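Local coordinates for F420-reducing hydrogenase, subunit beta (Methanothermobacter marburgensis, PDB 4OMF), which probably carries electrons through its iron-sulfur cluster to a bound FAD, where coenzyme F420 is reduced, as part of the hydrogen-oxidising F420-reducing hydrogenase complex, at residues C[89-103]-C[120-134]. Numbering follows the deposited sequence.
With FAD (flavin-adenine dinucleotide), chain R; SF4 (iron/sulfur cluster), chain N; KEN (N,N-dimethylmethanamine), chain P.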
ATOM      1  N   VAL C  89      17.087  -5.363 -21.639  1.00 14.89           N
ATOM      2  CA  VAL C  89      17.783  -4.254 -22.301  1.00 15.14           C
ATOM      3  C   VAL C  89      18.548  -3.382 -21.291  1.00 15.35           C
ATOM      4  O   VAL C  89      19.244  -2.434 -21.681  1.00 17.56           O
ATOM      5  CB  VAL C  89      16.816  -3.389 -23.126  1.00 15.65           C
ATOM      6  CG1 VAL C  89      16.154  -4.233 -24.253  1.00 17.00           C
ATOM      7  CG2 VAL C  89      15.756  -2.723 -22.237  1.00 16.00           C
ATOM      8  N   ARG C  90      18.440  -3.700 -20.002  1.00 15.63           N
ATOM      9  CA  ARG C  90      19.251  -2.992 -19.009  1.00 16.13           C
ATOM     10  C   ARG C  90      20.495  -3.816 -18.692  1.00 15.90           C
ATOM     11  O   ARG C  90      21.445  -3.784 -19.465  1.00 16.17           O
ATOM     12  CB  ARG C  90      18.427  -2.666 -17.768  1.00 15.45           C
ATOM     13  CG  ARG C  90      17.188  -1.800 -18.113  1.00 15.23           C
ATOM     14  CD  ARG C  90      17.548  -0.384 -18.566  1.00 17.29           C
ATOM     15  NE  ARG C  90      16.388   0.490 -18.380  1.00 16.30           N
ATOM     16  CZ  ARG C  90      15.648   0.984 -19.371  1.00 20.26           C
ATOM     17  NH1 ARG C  90      15.955   0.737 -20.640  1.00 20.10           N
ATOM     18  NH2 ARG C  90      14.611   1.753 -19.084  1.00 15.27           N
ATOM     19  N   GLN C  91      20.504  -4.565 -17.585  1.00 15.92           N
ATOM     20  CA  GLN C  91      21.748  -5.224 -17.187  1.00 16.77           C
ATOM     21  C   GLN C  91      22.220  -6.283 -18.176  1.00 16.42           C
ATOM     22  O   GLN C  91      23.415  -6.564 -18.233  1.00 16.87           O
ATOM     23  CB  GLN C  91      21.618  -5.855 -15.788  1.00 16.41           C
ATOM     24  CG  GLN C  91      21.617  -4.830 -14.645  1.00 18.01           C
ATOM     25  CD  GLN C  91      20.251  -4.216 -14.377  1.00 21.96           C
ATOM     26  OE1 GLN C  91      19.253  -4.554 -15.015  1.00 20.06           O
ATOM     27  NE2 GLN C  91      20.210  -3.293 -13.431  1.00 26.60           N
ATOM     28  N   TYR C  92      21.322  -6.888 -18.950  1.00 16.89           N
ATOM     29  CA  TYR C  92      21.810  -7.884 -19.928  1.00 17.09           C
ATOM     30  C   TYR C  92      22.478  -7.213 -21.137  1.00 19.09           C
ATOM     31  O   TYR C  92      23.218  -7.870 -21.893  1.00 18.22           O
ATOM     32  CB  TYR C  92      20.687  -8.806 -20.402  1.00 15.88           C
ATOM     33  CG  TYR C  92      20.285  -9.846 -19.375  1.00 18.02           C
ATOM     34  CD1 TYR C  92      20.844 -11.121 -19.398  1.00 21.34           C
ATOM     35  CD2 TYR C  92      19.349  -9.554 -18.391  1.00 18.52           C
ATOM     36  CE1 TYR C  92      20.481 -12.082 -18.453  1.00 21.56           C
ATOM     37  CE2 TYR C  92      18.975 -10.512 -17.449  1.00 21.61           C
ATOM     38  CZ  TYR C  92      19.549 -11.766 -17.492  1.00 24.46           C
ATOM     39  OH  TYR C  92      19.174 -12.704 -16.559  1.00 29.22           O
ATOM     40  N   GLY C  93      22.224  -5.915 -21.314  1.00 17.99           N
ATOM     41  CA  GLY C  93      22.942  -5.120 -22.313  1.00 17.38           C
ATOM     42  C   GLY C  93      22.426  -5.244 -23.750  1.00 18.07           C
ATOM     43  O   GLY C  93      23.064  -4.755 -24.691  1.00 19.23           O
ATOM     44  N   ILE C  94      21.272  -5.898 -23.924  1.00 18.21           N
ATOM     45  CA  ILE C  94      20.777  -6.243 -25.254  1.00 19.35           C
ATOM     46  C   ILE C  94      20.145  -5.042 -25.963  1.00 17.94           C
ATOM     47  O   ILE C  94      19.341  -4.325 -25.372  1.00 17.88           O
ATOM     48  CB  ILE C  94      19.750  -7.395 -25.158  1.00 16.33           C
ATOM     49  CG1 ILE C  94      20.433  -8.680 -24.688  1.00 18.22           C
ATOM     50  CG2 ILE C  94      18.963  -7.590 -26.479  1.00 16.50           C
ATOM     51  CD1 ILE C  94      19.418  -9.695 -24.067  1.00 18.96           C
ATOM     52  N   GLU C  95      20.539  -4.806 -27.211  1.00 16.55           N
ATOM     53  CA  GLU C  95      19.949  -3.718 -27.995  1.00 16.35           C
ATOM     54  C   GLU C  95      19.113  -4.229 -29.164  1.00 18.09           C
ATOM     55  O   GLU C  95      18.422  -3.449 -29.833  1.00 19.77           O
ATOM     56  CB  GLU C  95      21.038  -2.769 -28.502  1.00 18.62           C
ATOM     57  CG  GLU C  95      21.565  -1.911 -27.341  1.00 16.84           C
ATOM     58  CD  GLU C  95      22.697  -0.968 -27.738  1.00 22.09           C
ATOM     59  OE1 GLU C  95      23.360  -1.208 -28.775  1.00 24.51           O
ATOM     60  OE2 GLU C  95      22.929   0.003 -26.977  1.00 27.72           O
ATOM     61  N   LYS C  96      19.181  -5.536 -29.390  1.00 18.90           N
ATOM     62  CA  LYS C  96      18.384  -6.227 -30.419  1.00 19.18           C
ATOM     63  C   LYS C  96      17.706  -7.436 -29.794  1.00 19.78           C
ATOM     64  O   LYS C  96      18.330  -8.477 -29.610  1.00 20.97           O
ATOM     65  CB  LYS C  96      19.259  -6.683 -31.586  1.00 16.84           C
ATOM     66  CG  LYS C  96      19.865  -5.558 -32.444  1.00 20.32           C
ATOM     67  CD  LYS C  96      21.081  -6.100 -33.241  1.00 28.99           C
ATOM     68  CE  LYS C  96      21.343  -5.307 -34.505  1.00 41.19           C
ATOM     69  NZ  LYS C  96      21.481  -3.853 -34.212  1.00 48.60           N
ATOM     70  N   LEU C  97      16.431  -7.292 -29.462  1.00 16.79           N
ATOM     71  CA  LEU C  97      15.771  -8.271 -28.626  1.00 16.94           C
ATOM     72  C   LEU C  97      14.737  -9.097 -29.385  1.00 16.21           C
ATOM     73  O   LEU C  97      13.977  -8.564 -30.202  1.00 21.05           O
ATOM     74  CB  LEU C  97      15.096  -7.559 -27.444  1.00 15.00           C
ATOM     75  CG  LEU C  97      14.454  -8.440 -26.364  1.00 20.11           C
ATOM     76  CD1 LEU C  97      15.491  -9.377 -25.773  1.00 18.58           C
ATOM     77  CD2 LEU C  97      13.823  -7.567 -25.277  1.00 20.81           C
ATOM     78  N   GLY C  98      14.683 -10.388 -29.079  1.00 15.72           N
ATOM     79  CA  GLY C  98      13.612 -11.246 -29.560  1.00 20.84           C
ATOM     80  C   GLY C  98      12.729 -11.700 -28.407  1.00 19.29           C
ATOM     81  O   GLY C  98      13.127 -11.629 -27.239  1.00 18.41           O
ATOM     82  N   THR C  99      11.517 -12.171 -28.714  1.00 17.57           N
ATOM     83  CA  THR C  99      10.737 -12.813 -27.662  1.00 19.04           C
ATOM     84  C   THR C  99       9.676 -13.700 -28.275  1.00 18.03           C
ATOM     85  O   THR C  99       9.365 -13.586 -29.463  1.00 20.56           O
ATOM     86  CB  THR C  99      10.060 -11.779 -26.714  1.00 24.09           C
ATOM     87  OG1 THR C  99       9.512 -12.470 -25.578  1.00 24.87           O
ATOM     88  CG2 THR C  99       8.958 -11.014 -27.443  1.00 20.28           C
ATOM     89  N   VAL C 100       9.139 -14.596 -27.463  1.00 20.98           N
ATOM     90  CA  VAL C 100       7.985 -15.379 -27.862  1.00 20.78           C
ATOM     91  C   VAL C 100       6.839 -14.968 -26.946  1.00 18.00           C
ATOM     92  O   VAL C 100       7.060 -14.698 -25.751  1.00 19.82           O
ATOM     93  CB  VAL C 100       8.264 -16.898 -27.771  1.00 19.29           C
ATOM     94  CG1 VAL C 100       8.773 -17.267 -26.390  1.00 24.48           C
ATOM     95  CG2 VAL C 100       7.007 -17.720 -28.163  1.00 19.93           C
ATOM     96  N   ALA C 101       5.634 -14.884 -27.515  1.00 19.30           N
ATOM     97  CA  ALA C 101       4.482 -14.362 -26.780  1.00 22.88           C
ATOM     98  C   ALA C 101       3.174 -14.974 -27.280  1.00 19.00           C
ATOM     99  O   ALA C 101       2.984 -15.112 -28.469  1.00 17.28           O
ATOM    100  CB  ALA C 101       4.428 -12.829 -26.913  1.00 19.93           C
ATOM    101  N   ILE C 102       2.288 -15.332 -26.362  1.00 17.16           N
ATOM    102  CA  ILE C 102       0.903 -15.652 -26.709  1.00 14.44           C
ATOM    103  C   ILE C 102       0.180 -14.324 -27.050  1.00 18.00           C
ATOM    104  O   ILE C 102       0.740 -13.253 -26.840  1.00 20.41           O
ATOM    105  CB  ILE C 102       0.220 -16.427 -25.562  1.00 17.86           C
ATOM    106  CG1 ILE C 102       0.334 -15.670 -24.230  1.00 17.71           C
ATOM    107  CG2 ILE C 102       0.844 -17.835 -25.443  1.00 18.44           C
ATOM    108  CD1 ILE C 102      -0.447 -16.342 -23.074  1.00 14.24           C
ATOM    109  N   PRO C 103      -1.031 -14.387 -27.626  1.00 19.49           N
ATOM    110  CA  PRO C 103      -1.613 -13.129 -28.132  1.00 16.19           C
ATOM    111  C   PRO C 103      -1.763 -12.004 -27.085  1.00 16.72           C
ATOM    112  O   PRO C 103      -1.438 -10.866 -27.412  1.00 16.75           O
ATOM    113  CB  PRO C 103      -2.975 -13.568 -28.671  1.00 18.48           C
ATOM    114  CG  PRO C 103      -2.696 -14.989 -29.198  1.00 15.44           C
ATOM    115  CD  PRO C 103      -1.755 -15.576 -28.133  1.00 15.05           C
ATOM    116  N   ARG C 120      11.209   3.557 -20.938  1.00 16.88           N
ATOM    117  CA  ARG C 120      12.325   4.270 -21.554  1.00 16.13           C
ATOM    118  C   ARG C 120      13.251   3.333 -22.334  1.00 16.20           C
ATOM    119  O   ARG C 120      13.713   2.372 -21.772  1.00 17.38           O
ATOM    120  CB  ARG C 120      13.117   4.985 -20.439  1.00 16.17           C
ATOM    121  CG  ARG C 120      14.457   5.603 -20.817  1.00 16.12           C
ATOM    122  CD  ARG C 120      15.142   6.069 -19.511  1.00 16.32           C
ATOM    123  NE  ARG C 120      16.565   6.364 -19.723  1.00 19.79           N
ATOM    124  CZ  ARG C 120      17.098   7.581 -19.790  1.00 20.02           C
ATOM    125  NH1 ARG C 120      16.351   8.669 -19.623  1.00 18.20           N
ATOM    126  NH2 ARG C 120      18.404   7.707 -20.002  1.00 17.29           N
ATOM    127  N   PHE C 121      13.503   3.634 -23.613  1.00 15.66           N
ATOM    128  CA  PHE C 121      14.496   2.931 -24.441  1.00 17.11           C
ATOM    129  C   PHE C 121      14.345   1.401 -24.420  1.00 19.16           C
ATOM    130  O   PHE C 121      15.308   0.656 -24.147  1.00 18.85           O
ATOM    131  CB  PHE C 121      15.916   3.318 -24.006  1.00 16.68           C
ATOM    132  CG  PHE C 121      16.206   4.808 -24.089  1.00 20.39           C
ATOM    133  CD1 PHE C 121      15.524   5.620 -24.986  1.00 21.89           C
ATOM    134  CD2 PHE C 121      17.162   5.386 -23.274  1.00 21.01           C
ATOM    135  CE1 PHE C 121      15.796   6.991 -25.070  1.00 21.08           C
ATOM    136  CE2 PHE C 121      17.442   6.768 -23.362  1.00 20.47           C
ATOM    137  CZ  PHE C 121      16.752   7.556 -24.264  1.00 18.35           C
ATOM    138  N   LEU C 122      13.130   0.948 -24.704  1.00 16.19           N
ATOM    139  CA  LEU C 122      12.870  -0.469 -24.942  1.00 17.79           C
ATOM    140  C   LEU C 122      12.188  -0.692 -26.288  1.00 19.31           C
ATOM    141  O   LEU C 122      12.564  -1.596 -27.026  1.00 20.77           O
ATOM    142  CB  LEU C 122      12.024  -1.063 -23.814  1.00 17.07           C
ATOM    143  CG  LEU C 122      11.442  -2.450 -24.141  1.00 19.66           C
ATOM    144  CD1 LEU C 122      12.583  -3.464 -24.407  1.00 22.10           C
ATOM    145  CD2 LEU C 122      10.591  -2.918 -23.002  1.00 22.50           C
ATOM    146  N   ALA C 123      11.217   0.160 -26.625  1.00 18.60           N
ATOM    147  CA  ALA C 123      10.318  -0.114 -27.755  1.00 19.97           C
ATOM    148  C   ALA C 123      11.046  -0.427 -29.067  1.00 19.94           C
ATOM    149  O   ALA C 123      10.713  -1.389 -29.757  1.00 25.05           O
ATOM    150  CB  ALA C 123       9.381   1.050 -27.953  1.00 18.37           C
ATOM    151  N   ASP C 124      12.063   0.359 -29.402  1.00 17.65           N
ATOM    152  CA  ASP C 124      12.728   0.169 -30.680  1.00 25.47           C
ATOM    153  C   ASP C 124      13.748  -0.974 -30.660  1.00 23.17           C
ATOM    154  O   ASP C 124      14.293  -1.344 -31.697  1.00 24.81           O
ATOM    155  CB  ASP C 124      13.400   1.476 -31.107  1.00 32.48           C
ATOM    156  CG  ASP C 124      12.399   2.600 -31.280  1.00 46.81           C
ATOM    157  OD1 ASP C 124      11.328   2.348 -31.881  1.00 49.16           O
ATOM    158  OD2 ASP C 124      12.661   3.725 -30.796  1.00 55.48           O
ATOM    159  N   LYS C 125      13.995  -1.537 -29.484  1.00 19.34           N
ATOM    160  CA  LYS C 125      14.949  -2.642 -29.373  1.00 15.63           C
ATOM    161  C   LYS C 125      14.351  -4.001 -29.683  1.00 20.59           C
ATOM    162  O   LYS C 125      15.087  -4.970 -29.862  1.00 22.05           O
ATOM    163  CB  LYS C 125      15.563  -2.645 -27.966  1.00 16.95           C
ATOM    164  CG  LYS C 125      16.514  -1.457 -27.809  1.00 18.95           C
ATOM    165  CD  LYS C 125      16.948  -1.229 -26.383  1.00 21.36           C
ATOM    166  CE  LYS C 125      17.725   0.099 -26.253  1.00 19.07           C
ATOM    167  NZ  LYS C 125      18.121   0.306 -24.825  1.00 18.78           N
ATOM    168  N   ILE C 126      13.029  -4.084 -29.728  1.00 19.28           N
ATOM    169  CA  ILE C 126      12.389  -5.341 -30.072  1.00 17.92           C
ATOM    170  C   ILE C 126      12.496  -5.548 -31.587  1.00 22.37           C
ATOM    171  O   ILE C 126      11.959  -4.754 -32.368  1.00 24.99           O
ATOM    172  CB  ILE C 126      10.933  -5.358 -29.601  1.00 23.09           C
ATOM    173  CG1 ILE C 126      10.896  -5.143 -28.087  1.00 27.57           C
ATOM    174  CG2 ILE C 126      10.250  -6.671 -29.992  1.00 26.62           C
ATOM    175  CD1 ILE C 126       9.537  -5.216 -27.505  1.00 32.37           C
ATOM    176  N   LYS C 127      13.232  -6.575 -32.004  1.00 20.71           N
ATOM    177  CA  LYS C 127      13.485  -6.788 -33.431  1.00 21.09           C
ATOM    178  C   LYS C 127      12.716  -7.987 -34.004  1.00 24.00           C
ATOM    179  O   LYS C 127      12.509  -8.091 -35.210  1.00 25.61           O
ATOM    180  CB  LYS C 127      14.979  -6.982 -33.698  1.00 21.61           C
ATOM    181  CG  LYS C 127      15.849  -5.818 -33.214  1.00 25.22           C
ATOM    182  CD  LYS C 127      15.474  -4.495 -33.886  1.00 24.85           C
ATOM    183  CE  LYS C 127      16.301  -3.327 -33.318  1.00 26.16           C
ATOM    184  NZ  LYS C 127      15.866  -2.037 -33.924  1.00 30.39           N
ATOM    185  N   LEU C 128      12.306  -8.901 -33.134  1.00 21.66           N
ATOM    186  CA  LEU C 128      11.548 -10.068 -33.589  1.00 19.15           C
ATOM    187  C   LEU C 128      10.584 -10.519 -32.518  1.00 21.39           C
ATOM    188  O   LEU C 128      10.991 -10.955 -31.435  1.00 20.26           O
ATOM    189  CB  LEU C 128      12.480 -11.209 -33.952  1.00 18.05           C
ATOM    190  CG  LEU C 128      11.857 -12.555 -34.325  1.00 19.73           C
ATOM    191  CD1 LEU C 128      11.030 -12.435 -35.586  1.00 22.88           C
ATOM    192  CD2 LEU C 128      12.955 -13.555 -34.493  1.00 22.27           C
ATOM    193  N   LEU C 129       9.304 -10.409 -32.817  1.00 19.76           N
ATOM    194  CA  LEU C 129       8.277 -10.844 -31.880  1.00 18.85           C
ATOM    195  C   LEU C 129       7.579 -12.049 -32.483  1.00 20.10           C
ATOM    196  O   LEU C 129       6.797 -11.905 -33.413  1.00 19.88           O
ATOM    197  CB  LEU C 129       7.290  -9.705 -31.590  1.00 19.98           C
ATOM    198  CG  LEU C 129       6.376  -9.721 -30.353  1.00 22.50           C
ATOM    199  CD1 LEU C 129       5.440  -8.507 -30.369  1.00 23.70           C
ATOM    200  CD2 LEU C 129       5.562 -10.991 -30.250  1.00 22.73           C
ATOM    201  N   VAL C 130       7.866 -13.243 -31.958  1.00 18.53           N
ATOM    202  CA  VAL C 130       7.223 -14.451 -32.478  1.00 17.13           C
ATOM    203  C   VAL C 130       5.967 -14.737 -31.659  1.00 18.38           C
ATOM    204  O   VAL C 130       6.042 -14.915 -30.458  1.00 17.49           O
ATOM    205  CB  VAL C 130       8.161 -15.698 -32.446  1.00 19.90           C
ATOM    206  CG1 VAL C 130       7.481 -16.886 -33.140  1.00 19.67           C
ATOM    207  CG2 VAL C 130       9.502 -15.395 -33.139  1.00 19.05           C
ATOM    208  N   GLY C 131       4.817 -14.797 -32.311  1.00 18.84           N
ATOM    209  CA  GLY C 131       3.581 -15.055 -31.593  1.00 17.76           C
ATOM    210  C   GLY C 131       3.235 -16.527 -31.676  1.00 16.63           C
ATOM    211  O   GLY C 131       3.520 -17.160 -32.690  1.00 20.41           O
ATOM    212  N   ILE C 132       2.656 -17.087 -30.618  1.00 19.02           N
ATOM    213  CA  ILE C 132       2.161 -18.460 -30.711  1.00 17.28           C
ATOM    214  C   ILE C 132       0.658 -18.464 -30.463  1.00 17.61           C
ATOM    215  O   ILE C 132       0.155 -17.623 -29.727  1.00 21.13           O
ATOM    216  CB  ILE C 132       2.891 -19.418 -29.747  1.00 19.32           C
ATOM    217  CG1 ILE C 132       2.914 -18.878 -28.317  1.00 18.20           C
ATOM    218  CG2 ILE C 132       4.337 -19.656 -30.231  1.00 20.68           C
ATOM    219  CD1 ILE C 132       3.597 -19.838 -27.323  1.00 14.87           C
ATOM    220  N   TYR C 133      -0.050 -19.388 -31.117  1.00 17.92           N
ATOM    221  CA  TYR C 133      -1.517 -19.423 -31.049  1.00 19.41           C
ATOM    222  C   TYR C 133      -1.968 -19.808 -29.648  1.00 18.80           C
ATOM    223  O   TYR C 133      -1.307 -20.593 -28.972  1.00 20.54           O
ATOM    224  CB  TYR C 133      -2.136 -20.422 -32.046  1.00 18.65           C
ATOM    225  CG  TYR C 133      -1.732 -20.306 -33.509  1.00 19.80           C
ATOM    226  CD1 TYR C 133      -1.073 -19.173 -34.010  1.00 17.93           C
ATOM    227  CD2 TYR C 133      -2.004 -21.351 -34.383  1.00 19.71           C
ATOM    228  CE1 TYR C 133      -0.693 -19.099 -35.359  1.00 21.25           C
ATOM    229  CE2 TYR C 133      -1.631 -21.283 -35.728  1.00 23.80           C
ATOM    230  CZ  TYR C 133      -0.979 -20.160 -36.203  1.00 24.26           C
ATOM    231  OH  TYR C 133      -0.611 -20.118 -37.532  1.00 26.31           O
ATOM    232  N   CYS C 134      -3.113 -19.284 -29.226  1.00 18.81           N
ATOM    233  CA  CYS C 134      -3.620 -19.590 -27.893  1.00 19.92           C
ATOM    234  C   CYS C 134      -5.141 -19.531 -27.817  1.00 23.19           C
ATOM    235  O   CYS C 134      -5.741 -18.581 -28.314  1.00 21.56           O
ATOM    236  CB  CYS C 134      -3.030 -18.619 -26.879  1.00 17.79           C
ATOM    237  SG  CYS C 134      -3.497 -19.023 -25.186  1.00 19.48           S
TER
HETATM  238  PA  FAD R 405       9.260 -24.748 -29.597  1.00 21.12           P
HETATM  239  O1A FAD R 405       8.721 -25.956 -28.877  1.00 20.55           O
HETATM  240  O2A FAD R 405      10.525 -24.766 -30.403  1.00 22.67           O
HETATM  241  O5B FAD R 405       9.416 -23.588 -28.517  1.00 21.12           O
HETATM  242  C5B FAD R 405       8.234 -23.282 -27.762  1.00 21.81           C
HETATM  243  C4B FAD R 405       8.380 -21.850 -27.245  1.00 23.30           C
HETATM  244  O4B FAD R 405       7.193 -21.486 -26.537  1.00 24.29           O
HETATM  245  C3B FAD R 405       9.550 -21.757 -26.273  1.00 24.79           C
HETATM  246  O3B FAD R 405      10.410 -20.651 -26.587  1.00 21.05           O
HETATM  247  C2B FAD R 405       8.868 -21.515 -24.934  1.00 25.17           C
HETATM  248  O2B FAD R 405       9.665 -20.654 -24.105  1.00 29.28           O
HETATM  249  C1B FAD R 405       7.550 -20.866 -25.313  1.00 19.96           C
HETATM  250  N9A FAD R 405       6.533 -21.146 -24.285  1.00 18.57           N
HETATM  251  C8A FAD R 405       6.196 -22.364 -23.824  1.00 19.52           C
HETATM  252  N7A FAD R 405       5.216 -22.269 -22.895  1.00 17.65           N
HETATM  253  C5A FAD R 405       4.925 -20.944 -22.772  1.00 18.43           C
HETATM  254  C6A FAD R 405       3.996 -20.139 -21.945  1.00 22.65           C
HETATM  255  N6A FAD R 405       3.169 -20.723 -21.038  1.00 21.71           N
HETATM  256  N1A FAD R 405       4.005 -18.810 -22.135  1.00 20.14           N
HETATM  257  C2A FAD R 405       4.842 -18.200 -23.002  1.00 21.72           C
HETATM  258  N3A FAD R 405       5.727 -18.864 -23.782  1.00 21.49           N
HETATM  259  C4A FAD R 405       5.796 -20.217 -23.695  1.00 20.42           C
HETATM  260  N1  FAD R 405      -1.099 -23.838 -30.439  1.00 21.47           N
HETATM  261  C2  FAD R 405      -2.214 -23.884 -31.271  1.00 20.74           C
HETATM  262  O2  FAD R 405      -2.079 -24.317 -32.433  1.00 22.08           O
HETATM  263  N3  FAD R 405      -3.448 -23.493 -30.770  1.00 19.91           N
HETATM  264  C4  FAD R 405      -3.572 -23.012 -29.483  1.00 22.00           C
HETATM  265  O4  FAD R 405      -4.695 -22.633 -29.084  1.00 20.32           O
HETATM  266  C4X FAD R 405      -2.667 -23.574 -28.506  1.00 22.69           C
HETATM  267  N5  FAD R 405      -2.894 -23.132 -27.105  1.00 19.24           N
HETATM  268  C5X FAD R 405      -1.683 -22.579 -26.488  1.00 21.18           C
HETATM  269  C6  FAD R 405      -1.861 -22.092 -25.183  1.00 18.08           C
HETATM  270  C7  FAD R 405      -0.747 -21.741 -24.411  1.00 19.78           C
HETATM  271  C7M FAD R 405      -0.931 -21.199 -23.000  1.00 19.56           C
HETATM  272  C8  FAD R 405       0.522 -21.905 -24.962  1.00 19.24           C
HETATM  273  C8M FAD R 405       1.806 -21.568 -24.227  1.00 20.29           C
HETATM  274  C9  FAD R 405       0.709 -22.409 -26.267  1.00 19.54           C
HETATM  275  C9A FAD R 405      -0.396 -22.839 -27.009  1.00 19.92           C
HETATM  276  N10 FAD R 405      -0.228 -23.251 -28.357  1.00 19.58           N
HETATM  277  C10 FAD R 405      -1.297 -23.746 -29.080  1.00 21.69           C
HETATM  278  C1' FAD R 405       1.046 -23.127 -29.092  1.00 20.57           C
HETATM  279  C2' FAD R 405       1.893 -24.373 -29.086  1.00 21.20           C
HETATM  280  O2' FAD R 405       1.581 -25.270 -28.121  1.00 21.08           O
HETATM  281  C3' FAD R 405       3.200 -24.122 -29.304  1.00 20.94           C
HETATM  282  O3' FAD R 405       3.825 -23.534 -28.255  1.00 22.09           O
HETATM  283  C4' FAD R 405       3.571 -23.544 -30.660  1.00 19.98           C
HETATM  284  O4' FAD R 405       3.041 -24.333 -31.746  1.00 23.63           O
HETATM  285  C5' FAD R 405       5.090 -23.397 -30.796  1.00 19.12           C
HETATM  286  O5' FAD R 405       5.675 -24.669 -31.030  1.00 20.17           O
HETATM  287  P   FAD R 405       7.149 -24.803 -31.638  1.00 21.05           P
HETATM  288  O1P FAD R 405       7.198 -23.911 -32.858  1.00 21.39           O
HETATM  289  O2P FAD R 405       7.493 -26.254 -31.807  1.00 20.62           O
HETATM  290  O3P FAD R 405       8.065 -24.104 -30.489  1.00 22.88           O
HETATM  291 FE1  SF4 N 401      -4.038 -14.708 -23.247  1.00 18.03          FE
HETATM  292 FE2  SF4 N 401      -6.132 -14.822 -24.864  1.00 18.51          FE
HETATM  293 FE3  SF4 N 401      -6.206 -16.159 -22.554  1.00 18.06          FE
HETATM  294 FE4  SF4 N 401      -4.555 -17.041 -24.490  1.00 19.02          FE
HETATM  295  S1  SF4 N 401      -6.874 -16.980 -24.602  1.00 17.99           S
HETATM  296  S2  SF4 N 401      -4.001 -16.744 -22.254  1.00 17.14           S
HETATM  297  S3  SF4 N 401      -3.971 -15.113 -25.521  1.00 17.38           S
HETATM  298  S4  SF4 N 401      -6.139 -13.877 -22.779  1.00 19.33           S
HETATM  299  CA1 KEN P 403       8.454  -5.278 -36.070  1.00 39.06           C
HETATM  300  CB1 KEN P 403       8.848  -3.841 -34.047  1.00 45.87           C
HETATM  301  CC1 KEN P 403       8.712  -6.285 -33.762  1.00 30.60           C
HETATM  302  NE1 KEN P 403       9.129  -5.173 -34.704  1.00 43.21           N
HETATM  303  O   HOH W   1      19.867  -1.888 -24.327  1.00 17.36           O
HETATM  304  O   HOH W   2      21.356   0.445 -24.932  1.00 24.68           O
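Leu97 N donates to Lys125 O just ahead of strand 126-132, and Thr99 pairs with Leu128 O and Val130 N; strands 97-101 and 126-132 are parallel neighbours within a mixed sheet, their axes approaching to 4.7 Å at an angle of 16°. Between Leu97 and Gly98 the register slips by one residue: Leu97 O takes a bond from Lys127 N at 2.8 Å and a weak one from Leu128 N, a beta bulge. Regular pairing then runs on to Ile132 N on Ala101 O.

Before the strands, Arg90 holds the loop ahead of strand 126-132 end-on, NH1 and NH2 both bonding Arg120 O, with NH2 at 2.9 Å from Arg120 O and that oxygen in the guanidinium plane. Its NE bonds the backbone, and its NH2 an acidic side chain, of the chain of another protein, so the same group faces a subunit interface. Lys125, extended beyond CG, runs past Val89 CG1, and its NZ bonds Phe121 O at 2.9 Å; a water accepting from NZ donates to Val89 O and Ile94 O, tying the residues flanking the type I turn Arg90-Gly93 to the ammonium.

At the C-terminal ends the side chains turn to the cofactors. Ile102 CG2 rests on Ile132 CG1 at 3.7 Å, while Ile132 CD1 approaches FAD O3'. Cys134 SG binds iron FE4 at 2.4 Å, and Cys134 CB packs on Pro103 CD at 3.5 Å. Helix 28-39 packs against Val100 and Ile132; helix 103-114 packs against Ala101 and Leu129. Strand 97-101, helix 103-114 and strand 126-132 thus form a beta-alpha-beta unit whose strand ends, as in many nucleotide-binding alpha/beta folds, line the cofactor site, here shared by FAD and the iron-sulfur cluster.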